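Local coordinates for protein paraflagellar rod component (PDB 6XYD) that is of unknown function but binds metal ions between its subunits, and is probably a component of the trypanosome paraflagellar rod, at residues R96-I101 and D109-F114. Residues are numbered along the deposited sequence; the frame is centred on the assembly and turned at random.
Sequences RASNSI and DTTKLF. With MG (magnesium ion), chain H; NA (sodium ion), chain I; MG (magnesium ion), chain J.
Asn99 and Lys112 face each other as an antiparallel hydrogen-bonded pair, Lys112 N giving a 2.8 Å bond to Asn99 O. From Asn99 CB, CG sits between the backbone N and the carbonyl carbon (chi1 64°), which lays the amide across the neighbouring residues of 109-114. Asn99 OD1 lies 3.7 Å from Lys112 CB, alongside the lysine's aliphatic chain, and accepts from a water that also donates to Thr110 O. Asn99 ND2 meets the edge of the Phe114 ring, 3.5 Å from CE2 and in the ring plane, with amide and ring planes 64° apart; its hydrogen bond goes to Ser98 OG of the second subunit. On the other face, Ser98 OG, anti to its own N (chi1 -177°), donates to Lys112 O over 2.8 Å, while Asn99 N reaches this same oxygen from the opposite face of the carbonyl plane. Phe114 O accepts from Arg96 N at 2.8 Å and, weakly, from Ala97 N at 3.5 Å, the two residues facing Phe114 as a classic beta bulge. The carbonyls of Arg96, Ser98 and Ser100 coordinate sodium and two magnesium ions, each met by the same carbonyl from the other three subunits. Strands 94-103 and 108-116, consecutive in the chain and antiparallel, form a beta hairpin, with 94-103 an outermost strand of the chain's sheet and its carbonyls on the tetramer's row of metal sites.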
loop_
_atom_site.group_PDB
_atom_site.type_symbol
_atom_site.label_atom_id
_atom_site.label_comp_id
_atom_site.label_asym_id
_atom_site.label_seq_id
_atom_site.Cartn_x
_atom_site.Cartn_y
_atom_site.Cartn_z
ATOM N N ARG A 96 0.707 0.697 -9.616
ATOM C CA ARG A 96 1.013 1.980 -8.990
ATOM C C ARG A 96 0.865 1.965 -7.478
ATOM O O ARG A 96 1.523 2.755 -6.794
ATOM C CB ARG A 96 0.109 3.079 -9.582
ATOM C CG ARG A 96 0.446 3.432 -11.038
ATOM C CD ARG A 96 1.615 4.413 -11.138
ATOM N NE ARG A 96 1.159 5.792 -10.996
ATOM C CZ ARG A 96 0.885 6.592 -12.017
ATOM N NH1 ARG A 96 1.063 6.171 -13.265
ATOM N NH2 ARG A 96 0.452 7.825 -11.801
ATOM N N ALA A 97 -0.089 1.166 -6.959
ATOM C CA ALA A 97 -0.394 1.149 -5.528
ATOM C C ALA A 97 -1.207 -0.078 -5.177
ATOM O O ALA A 97 -1.838 -0.677 -6.054
ATOM C CB ALA A 97 -1.183 2.405 -5.155
ATOM N N SER A 98 -1.267 -0.396 -3.882
ATOM C CA SER A 98 -2.076 -1.500 -3.368
ATOM C C SER A 98 -2.540 -1.136 -1.955
ATOM O O SER A 98 -1.953 -0.250 -1.324
ATOM C CB SER A 98 -1.237 -2.792 -3.315
ATOM O OG SER A 98 -2.037 -3.888 -2.880
ATOM N N ASN A 99 -3.584 -1.814 -1.461
ATOM C CA ASN A 99 -3.979 -1.706 -0.076
ATOM C C ASN A 99 -4.690 -2.987 0.291
ATOM O O ASN A 99 -5.091 -3.755 -0.604
ATOM C CB ASN A 99 -4.817 -0.436 0.202
ATOM C CG ASN A 99 -6.143 -0.411 -0.521
ATOM O OD1 ASN A 99 -6.924 -1.360 -0.460
ATOM N ND2 ASN A 99 -6.431 0.687 -1.187
ATOM N N SER A 100 -4.861 -3.234 1.579
ATOM C CA SER A 100 -5.519 -4.448 2.039
ATOM C C SER A 100 -6.139 -4.238 3.400
ATOM O O SER A 100 -5.637 -3.427 4.184
ATOM C CB SER A 100 -4.517 -5.600 2.110
ATOM O OG SER A 100 -5.174 -6.850 2.226
ATOM N N ILE A 101 -7.228 -4.975 3.680
ATOM C CA ILE A 101 -7.909 -4.963 4.982
ATOM C C ILE A 101 -8.295 -6.375 5.322
ATOM O O ILE A 101 -8.519 -7.187 4.414
ATOM C CB ILE A 101 -9.160 -4.035 5.029
ATOM C CG1 ILE A 101 -10.240 -4.438 3.965
ATOM C CG2 ILE A 101 -8.774 -2.560 4.932
ATOM C CD1 ILE A 101 -11.613 -3.714 4.135
ATOM N N ASP A 109 -10.272 -11.300 3.915
ATOM C CA ASP A 109 -9.332 -10.220 3.632
ATOM C C ASP A 109 -9.524 -9.774 2.189
ATOM O O ASP A 109 -9.806 -10.602 1.313
ATOM C CB ASP A 109 -7.867 -10.599 3.899
ATOM C CG ASP A 109 -7.395 -11.804 3.122
ATOM O OD1 ASP A 109 -7.768 -12.926 3.495
ATOM O OD2 ASP A 109 -6.656 -11.619 2.135
ATOM N N THR A 110 -9.434 -8.468 1.958
ATOM C CA THR A 110 -9.639 -7.870 0.654
ATOM C C THR A 110 -8.415 -7.025 0.326
ATOM O O THR A 110 -8.033 -6.165 1.119
ATOM C CB THR A 110 -10.927 -7.000 0.643
ATOM O OG1 THR A 110 -12.075 -7.833 0.880
ATOM C CG2 THR A 110 -11.119 -6.253 -0.690
ATOM N N THR A 111 -7.853 -7.233 -0.858
ATOM C CA THR A 111 -6.676 -6.525 -1.357
ATOM C C THR A 111 -7.026 -5.864 -2.671
ATOM O O THR A 111 -7.634 -6.500 -3.551
ATOM C CB THR A 111 -5.515 -7.502 -1.532
ATOM O OG1 THR A 111 -5.218 -8.088 -0.268
ATOM C CG2 THR A 111 -4.245 -6.833 -2.148
ATOM N N LYS A 112 -6.652 -4.593 -2.805
ATOM C CA LYS A 112 -6.852 -3.853 -4.037
ATOM C C LYS A 112 -5.525 -3.533 -4.688
ATOM O O LYS A 112 -4.537 -3.237 -3.994
ATOM C CB LYS A 112 -7.702 -2.593 -3.824
ATOM C CG LYS A 112 -9.126 -2.965 -3.355
ATOM C CD LYS A 112 -10.000 -1.791 -3.093
ATOM C CE LYS A 112 -11.264 -2.224 -2.379
ATOM N NZ LYS A 112 -12.057 -3.143 -3.228
ATOM N N LEU A 113 -5.484 -3.640 -6.006
ATOM C CA LEU A 113 -4.295 -3.350 -6.800
ATOM C C LEU A 113 -4.695 -2.319 -7.844
ATOM O O LEU A 113 -5.696 -2.512 -8.553
ATOM C CB LEU A 113 -3.784 -4.638 -7.486
ATOM C CG LEU A 113 -3.313 -5.772 -6.560
ATOM C CD1 LEU A 113 -3.209 -7.096 -7.322
ATOM C CD2 LEU A 113 -1.965 -5.441 -5.938
ATOM N N PHE A 114 -3.965 -1.198 -7.898
ATOM C CA PHE A 114 -4.281 -0.095 -8.810
ATOM C C PHE A 114 -3.252 0.003 -9.909
ATOM O O PHE A 114 -2.040 0.049 -9.633
ATOM C CB PHE A 114 -4.390 1.234 -8.051
ATOM C CG PHE A 114 -5.439 1.226 -6.971
ATOM C CD1 PHE A 114 -6.781 1.432 -7.280
ATOM C CD2 PHE A 114 -5.090 1.022 -5.640
ATOM C CE1 PHE A 114 -7.753 1.434 -6.275
ATOM C CE2 PHE A 114 -6.071 0.996 -4.641
ATOM C CZ PHE A 114 -7.388 1.214 -4.968
HETATM MG MG MG H . -0.117 0.380 -0.188
HETATM NA NA NA I . 3.670 3.098 -5.772
HETATM MG MG MG J . -4.028 -2.456 5.581
HETATM O O HOH W 1 -8.670 -3.340 0.282
HETATM O O HOH W 2 5.067 3.998 -7.430
#